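Local coordinates for D-alanyl-D-alanine carboxypeptidase (Penicillin binding protein) family protein (PDB 6OSU), which probably removes C-terminal D-alanyl residues from peptidoglycan precursors as a serine D-alanyl-D-alanine carboxypeptidase of the peptidase S11 family, at residues I89-E93 with N94-T98; A109-V113 with R114-T118; G306-S309 with S310-D314. All blocks are in the same frame, centred on the assembly; numbering follows the deposited sequence.

Contact 1 of 3, residues I89-E93 with N94-T98; sequences IPISE and NAAST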
loop_
_atom_site.group_PDB
_atom_site.type_symbol
_atom_site.label_atom_id
_atom_site.label_comp_id
_atom_site.label_asym_id
_atom_site.label_seq_id
_atom_site.Cartn_x
_atom_site.Cartn_y
_atom_site.Cartn_z
ATOM N N ILE A 89 -2.429 -5.034 27.576
ATOM C CA ILE A 89 -3.819 -5.425 27.349
ATOM C C ILE A 89 -4.072 -6.763 28.029
ATOM O O ILE A 89 -3.277 -7.696 27.849
ATOM C CB ILE A 89 -4.145 -5.512 25.849
ATOM C CG1 ILE A 89 -4.173 -4.116 25.240
ATOM C CG2 ILE A 89 -5.473 -6.218 25.624
ATOM C CD1 ILE A 89 -3.194 -3.960 24.134
ATOM N N PRO A 90 -5.150 -6.905 28.796
ATOM C CA PRO A 90 -5.500 -8.222 29.332
ATOM C C PRO A 90 -6.020 -9.134 28.232
ATOM O O PRO A 90 -6.700 -8.695 27.302
ATOM C CB PRO A 90 -6.588 -7.906 30.363
ATOM C CG PRO A 90 -7.216 -6.640 29.851
ATOM C CD PRO A 90 -6.102 -5.857 29.211
ATOM N N ILE A 91 -5.689 -10.414 28.343
ATOM C CA ILE A 91 -6.124 -11.423 27.386
ATOM C C ILE A 91 -7.318 -12.145 27.992
ATOM O O ILE A 91 -7.179 -12.872 28.982
ATOM C CB ILE A 91 -4.998 -12.404 27.047
ATOM C CG1 ILE A 91 -3.719 -11.648 26.679
ATOM C CG2 ILE A 91 -5.429 -13.335 25.924
ATOM C CD1 ILE A 91 -3.857 -10.756 25.467
ATOM N N SER A 92 -8.495 -11.946 27.405
ATOM C CA SER A 92 -9.676 -12.672 27.841
ATOM C C SER A 92 -9.583 -14.137 27.423
ATOM O O SER A 92 -8.800 -14.517 26.547
ATOM C CB SER A 92 -10.940 -12.045 27.254
ATOM O OG SER A 92 -10.930 -12.106 25.837
ATOM N N GLU A 93 -10.403 -14.970 28.069
ATOM C CA GLU A 93 -10.488 -16.364 27.651
ATOM C C GLU A 93 -11.095 -16.489 26.261
ATOM O O GLU A 93 -10.783 -17.439 25.535
ATOM C CB GLU A 93 -11.289 -17.180 28.666
ATOM C CG GLU A 93 -10.419 -18.067 29.544
ATOM C CD GLU A 93 -10.995 -18.273 30.931
ATOM O OE1 GLU A 93 -12.195 -18.605 31.037
ATOM O OE2 GLU A 93 -10.247 -18.095 31.916
ATOM N N ASN A 94 -11.953 -15.543 25.873
ATOM C CA ASN A 94 -12.467 -15.530 24.509
ATOM C C ASN A 94 -11.333 -15.360 23.507
ATOM O O ASN A 94 -11.244 -16.100 22.522
ATOM C CB ASN A 94 -13.504 -14.419 24.340
ATOM C CG ASN A 94 -13.984 -14.286 22.907
ATOM O OD1 ASN A 94 -14.597 -15.202 22.362
ATOM N ND2 ASN A 94 -13.707 -13.143 22.290
ATOM N N ALA A 95 -10.447 -14.394 23.754
ATOM C CA ALA A 95 -9.339 -14.148 22.838
ATOM C C ALA A 95 -8.395 -15.342 22.782
ATOM O O ALA A 95 -8.080 -15.847 21.697
ATOM C CB ALA A 95 -8.585 -12.883 23.253
ATOM N N ALA A 96 -7.953 -15.823 23.948
ATOM C CA ALA A 96 -6.950 -16.882 23.995
ATOM C C ALA A 96 -7.422 -18.154 23.303
ATOM O O ALA A 96 -6.597 -18.931 22.808
ATOM C CB ALA A 96 -6.575 -17.183 25.447
ATOM N N SER A 97 -8.732 -18.381 23.243
ATOM C CA SER A 97 -9.275 -19.632 22.732
ATOM C C SER A 97 -9.735 -19.543 21.281
ATOM O O SER A 97 -10.331 -20.500 20.779
ATOM C CB SER A 97 -10.436 -20.102 23.610
ATOM O OG SER A 97 -11.624 -19.388 23.315
ATOM N N THR A 98 -9.483 -18.430 20.596
ATOM C CA THR A 98 -9.856 -18.343 19.189
ATOM C C THR A 98 -8.954 -19.243 18.353
ATOM O O THR A 98 -7.730 -19.251 18.523
ATOM C CB THR A 98 -9.772 -16.905 18.680
ATOM O OG1 THR A 98 -8.403 -16.480 18.666
ATOM C CG2 THR A 98 -10.583 -15.968 19.554
#
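The flat peptide carbonyls of Ser92 and Glu93 meet Ala96 and Ser97 a turn later in the chain. The amide of Ala96 comes to Ser92 O from a point tilted 19° off the carbonyl plane, with Ala96 N and Ser92 O 3.0 Å apart. Its N-H points almost straight at the oxygen, at 171°. The Glu93 carbonyl is likewise approached a little out of plane, here by the hydroxyl of Ser97, whose OG donates to Glu93 O across 3.1 Å; the backbone N of Ser97 adds a weak bond to the same oxygen. Just past the end of the helix, Thr98 OG1 lies in the plane of the Ala95 carbonyl and donates to Ala95 O at 3.1 Å, while Thr98 N donates to it as well, so two donors of one residue grip that acceptor. The short helix 93-96 follows strand 88-90, which pairs antiparallel with strand 110-112 in a two-stranded sheet, and Ser92 is the N-cap of the helix. A chi1 of 62° tucks the hydroxyl in over the residue's own backbone, from where Ser92 OG accepts Ala95 N at 3.1 Å. The same OG is hydrogen-bonded to Glu134 OE1 on helix 126-137, and the other oxygen of that carboxylate takes Asn94 ND2, so Glu134 fastens the start of the short helix through two side chains. Its negative charge beside the amino end of a helix is probably favourable. The apolar part is looser: CG2, the branch methyl of Ile91, lies 4.0 Å from Ala96 CB and 4.2 Å from Ala95 CB. The buried Ile91 is also covered by Ala131 of helix 126-137 and by Val105, whereas Glu93 lies at the exposed surface.

Contact 2 of 3, residues A109-V113 with R114-T118; sequences AKVSV and RNLVT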
loop_
_atom_site.group_PDB
_atom_site.type_symbol
_atom_site.label_atom_id
_atom_site.label_comp_id
_atom_site.label_asym_id
_atom_site.label_seq_id
_atom_site.Cartn_x
_atom_site.Cartn_y
_atom_site.Cartn_z
ATOM N N ALA A 109 -3.263 -13.184 31.060
ATOM C CA ALA A 109 -1.988 -12.497 30.945
ATOM C C ALA A 109 -2.177 -11.091 30.383
ATOM O O ALA A 109 -3.183 -10.775 29.745
ATOM C CB ALA A 109 -1.033 -13.289 30.053
ATOM N N LYS A 110 -1.192 -10.240 30.644
ATOM C CA LYS A 110 -1.099 -8.928 30.023
ATOM C C LYS A 110 -0.027 -8.970 28.943
ATOM O O LYS A 110 1.049 -9.541 29.146
ATOM C CB LYS A 110 -0.761 -7.848 31.054
ATOM C CG LYS A 110 -1.770 -7.686 32.188
ATOM C CD LYS A 110 -3.021 -6.944 31.738
ATOM C CE LYS A 110 -3.724 -6.266 32.913
ATOM N NZ LYS A 110 -2.969 -5.082 33.417
ATOM N N VAL A 111 -0.330 -8.383 27.788
ATOM C CA VAL A 111 0.595 -8.330 26.663
ATOM C C VAL A 111 0.586 -6.915 26.104
ATOM O O VAL A 111 -0.473 -6.286 26.005
ATOM C CB VAL A 111 0.227 -9.360 25.568
ATOM C CG1 VAL A 111 1.171 -9.252 24.387
ATOM C CG2 VAL A 111 0.249 -10.777 26.130
ATOM N N SER A 112 1.765 -6.409 25.751
ATOM C CA SER A 112 1.861 -5.051 25.240
ATOM C C SER A 112 1.216 -4.940 23.858
ATOM O O SER A 112 1.048 -5.929 23.136
ATOM C CB SER A 112 3.322 -4.600 25.176
ATOM O OG SER A 112 4.006 -5.227 24.108
ATOM N N VAL A 113 0.840 -3.709 23.502
ATOM C CA VAL A 113 0.316 -3.442 22.163
ATOM C C VAL A 113 1.338 -3.845 21.114
ATOM O O VAL A 113 1.006 -4.487 20.111
ATOM C CB VAL A 113 -0.068 -1.957 22.011
ATOM C CG1 VAL A 113 -0.528 -1.671 20.593
ATOM C CG2 VAL A 113 -1.133 -1.565 23.002
ATOM N N ARG A 114 2.603 -3.468 21.335
ATOM C CA ARG A 114 3.646 -3.780 20.365
ATOM C C ARG A 114 3.701 -5.277 20.078
ATOM O O ARG A 114 3.783 -5.689 18.915
ATOM C CB ARG A 114 4.999 -3.266 20.861
ATOM C CG ARG A 114 5.992 -2.991 19.735
ATOM C CD ARG A 114 7.286 -2.336 20.219
ATOM N NE ARG A 114 7.266 -0.871 20.130
ATOM C CZ ARG A 114 7.362 -0.179 18.994
ATOM N NH1 ARG A 114 7.466 -0.809 17.828
ATOM N NH2 ARG A 114 7.345 1.149 19.020
ATOM N N ASN A 115 3.621 -6.107 21.123
ATOM C CA ASN A 115 3.632 -7.552 20.914
ATOM C C ASN A 115 2.365 -8.028 20.210
ATOM O O ASN A 115 2.435 -8.851 19.288
ATOM C CB ASN A 115 3.809 -8.280 22.244
ATOM C CG ASN A 115 5.223 -8.177 22.779
ATOM O OD1 ASN A 115 6.180 -8.052 22.016
ATOM N ND2 ASN A 115 5.363 -8.239 24.099
ATOM N N LEU A 116 1.197 -7.527 20.630
ATOM C CA LEU A 116 -0.060 -7.954 20.017
ATOM C C LEU A 116 -0.139 -7.529 18.557
ATOM O O LEU A 116 -0.608 -8.295 17.708
ATOM C CB LEU A 116 -1.251 -7.395 20.796
ATOM C CG LEU A 116 -1.546 -8.002 22.166
ATOM C CD1 LEU A 116 -2.729 -7.298 22.809
ATOM C CD2 LEU A 116 -1.811 -9.493 22.042
ATOM N N VAL A 117 0.305 -6.309 18.245
ATOM C CA VAL A 117 0.281 -5.851 16.861
ATOM C C VAL A 117 1.252 -6.664 16.016
ATOM O O VAL A 117 0.961 -7.001 14.862
ATOM C CB VAL A 117 0.585 -4.343 16.789
ATOM C CG1 VAL A 117 0.770 -3.899 15.349
ATOM C CG2 VAL A 117 -0.533 -3.555 17.441
ATOM N N THR A 118 2.418 -6.996 16.576
ATOM C CA THR A 118 3.361 -7.850 15.862
ATOM C C THR A 118 2.749 -9.218 15.585
ATOM O O THR A 118 2.873 -9.752 14.475
ATOM C CB THR A 118 4.659 -7.989 16.661
ATOM O OG1 THR A 118 5.138 -6.690 17.026
ATOM C CG2 THR A 118 5.725 -8.686 15.827
#
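Val111 packs tightly on Asn115 and Leu116 where strand 110-112 gives way to helix 113-123; the axes of strand 110-112 and the helical segment 114-118 are inclined at 77°. Val111 CG1, anti to the backbone N (chi1 178°), lies 3.5 Å from Asn115 CB, with the two side chains at about a right angle. Val111 CG1 is also 3.7 Å from Leu116 CG. One turn on, Val113 and Val117 lie alongside each other and point the same way, Val113 CG1 to Val117 CG2 being 3.7 Å, against Val74 of helix 66-79. Leu116 faces helix 126-137 through Ala128 and Leu132, so this buried side joins three helices of the alpha-helical part of the penicillin-binding fold.

Arg114, by contrast, is on the exposed side. Little more than its CB touches the preceding residues, and its guanidinium makes a cation-pi contact with Trp85 and a long, weak ion pair with Glu192.

Between the two sides sits Ser112, the N-cap. Ser112 OG accepts from Asn115 N at 3.1 Å, and Ser112 O takes Leu116 N at 3.0 Å. The side-chain carboxamide of Asn115 makes no hydrogen bond to Ser112 OG; its OD1 is held by Ser211 OG, and ND2 has a weak bond to Asp210 OD1. Deeper in the turn Val117 N meets Val113 O at 2.7 Å, nearly along the C=O axis and with a straight N-H (169°). The first turn thus has its Asn115, Leu116 and Val117 amides paired by protein acceptors, which lets it start against an apolar layer without leaving those three donors dependent on water.

Contact 3 of 3, residues G306-S309 with S310-D314; sequences GTTS and SAKRD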
loop_
_atom_site.group_PDB
_atom_site.type_symbol
_atom_site.label_atom_id
_atom_site.label_comp_id
_atom_site.label_asym_id
_atom_site.label_seq_id
_atom_site.Cartn_x
_atom_site.Cartn_y
_atom_site.Cartn_z
ATOM N N GLY A 306 -7.783 -14.077 -4.693
ATOM C CA GLY A 306 -8.416 -15.263 -5.233
ATOM C C GLY A 306 -7.540 -16.213 -6.014
ATOM O O GLY A 306 -8.071 -17.028 -6.775
ATOM N N THR A 307 -6.220 -16.150 -5.859
ATOM C CA THR A 307 -5.375 -17.130 -6.528
ATOM C C THR A 307 -5.599 -18.516 -5.931
ATOM O O THR A 307 -6.040 -18.669 -4.790
ATOM C CB THR A 307 -3.898 -16.755 -6.421
ATOM O OG1 THR A 307 -3.527 -16.649 -5.038
ATOM C CG2 THR A 307 -3.635 -15.440 -7.132
ATOM N N THR A 308 -5.280 -19.536 -6.723
ATOM C CA THR A 308 -5.539 -20.919 -6.352
ATOM C C THR A 308 -4.402 -21.553 -5.560
ATOM O O THR A 308 -4.499 -22.733 -5.204
ATOM C CB THR A 308 -5.822 -21.749 -7.606
ATOM O OG1 THR A 308 -4.705 -21.664 -8.501
ATOM C CG2 THR A 308 -7.068 -21.229 -8.308
ATOM N N SER A 309 -3.338 -20.807 -5.273
ATOM C CA SER A 309 -2.213 -21.343 -4.520
ATOM C C SER A 309 -1.404 -20.184 -3.962
ATOM O O SER A 309 -1.409 -19.083 -4.519
ATOM C CB SER A 309 -1.323 -22.230 -5.392
ATOM O OG SER A 309 -0.528 -21.434 -6.250
ATOM N N SER A 310 -0.705 -20.447 -2.855
ATOM C CA SER A 310 0.179 -19.429 -2.296
ATOM C C SER A 310 1.330 -19.126 -3.245
ATOM O O SER A 310 1.766 -17.974 -3.357
ATOM C CB SER A 310 0.703 -19.877 -0.931
ATOM O OG SER A 310 1.218 -21.193 -0.986
ATOM N N ALA A 311 1.824 -20.147 -3.950
ATOM C CA ALA A 311 2.911 -19.937 -4.900
ATOM C C ALA A 311 2.482 -19.010 -6.030
ATOM O O ALA A 311 3.256 -18.148 -6.462
ATOM C CB ALA A 311 3.388 -21.281 -5.455
ATOM N N LYS A 312 1.252 -19.170 -6.522
ATOM C CA LYS A 312 0.740 -18.252 -7.534
ATOM C C LYS A 312 0.477 -16.873 -6.943
ATOM O O LYS A 312 0.720 -15.856 -7.601
ATOM C CB LYS A 312 -0.532 -18.813 -8.163
ATOM C CG LYS A 312 -0.298 -19.798 -9.292
ATOM C CD LYS A 312 -1.621 -20.399 -9.726
ATOM C CE LYS A 312 -1.647 -20.701 -11.211
ATOM N NZ LYS A 312 -3.023 -21.065 -11.651
ATOM N N ARG A 313 -0.027 -16.824 -5.708
ATOM C CA ARG A 313 -0.217 -15.550 -5.018
ATOM C C ARG A 313 1.080 -14.754 -4.962
ATOM O O ARG A 313 1.087 -13.541 -5.205
ATOM C CB ARG A 313 -0.747 -15.809 -3.608
ATOM C CG ARG A 313 -0.757 -14.600 -2.690
ATOM C CD ARG A 313 -0.785 -15.039 -1.231
ATOM N NE ARG A 313 0.494 -15.618 -0.828
ATOM C CZ ARG A 313 0.672 -16.372 0.251
ATOM N NH1 ARG A 313 -0.353 -16.655 1.043
ATOM N NH2 ARG A 313 1.876 -16.852 0.534
ATOM N N ASP A 314 2.189 -15.422 -4.644
ATOM C CA ASP A 314 3.480 -14.748 -4.593
ATOM C C ASP A 314 4.039 -14.502 -5.988
ATOM O O ASP A 314 4.633 -13.449 -6.245
ATOM C CB ASP A 314 4.459 -15.569 -3.757
ATOM C CG ASP A 314 4.003 -15.726 -2.320
ATOM O OD1 ASP A 314 3.331 -14.801 -1.810
ATOM O OD2 ASP A 314 4.309 -16.769 -1.702
#
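Ser309 and Lys312 meet at the start of helix 310-327, where Ser309 is the N-cap. The helix follows strand 298-307 of the five-stranded antiparallel sheet of the fold shared by penicillin-binding proteins and serine beta-lactamases. The hydroxyl of Ser309 accepts the amide of Lys312, Lys312 N to Ser309 OG 2.9 Å, and the carbonyl O of Ser309 accepts Arg313 N, also at 2.9 Å. With chi1 at 76° the hydroxyl is turned back toward the first turn of the helix, which brings Ser309 OG to 3.2 Å from Lys312 CB.

Around this cap the preceding threonines lean on the helix. The side chain of Thr307 crosses that of Arg313 at about a right angle, bringing Thr307 OG1 to within 3.2 Å of Arg313 CB. The hydroxyl is fixed there by a hydrogen bond to the carbonyl O of Tyr287, whose backbone also pairs with Thr307. Thr308 approaches the aliphatic chain of Lys312 more loosely, Thr308 OG1 lying 3.6 Å from Lys312 CD, and the ammonium NZ at the end of that chain forms a salt bridge with Asp36. Tyr287 also touches Ser310 and Arg313, while Leu289 of strand 288-295 packs against Arg313 and Asp314 and so ties the helix to the sheet.

Farther out, the guanidinium of Arg313 has Ser310 CB over one face, 3.5 Å above the plane and displaced toward the rim. Asp314 stands at its edge, in plane, and their salt bridge is oblique: Arg313 NE donates to Asp314 OD1 over 3.1 Å from above the carboxylate, 51° out of its plane.

Each contact has a serine N-cap at a strand-to-helix junction, but their settings differ. Contacts 1 and 2, with centres 12 Å apart, share the two-stranded sheet: Ile89 N lies 2.8 Å from Val111 O, a probable hydrogen bond, and Ile89 CD1 packs 3.4 Å from Val113 CG2. Contact 3 belongs to the five-stranded sheet, its nearest atoms about 15 Å from contact 2 and about 19 Å from contact 1. Contacts 2 and 3 both come near the predicted active site: the side chain of Val117 is about 9 Å from that of Lys67, and the side chain of Arg313 about 9 Å from that of Ser64, the probable nucleophile.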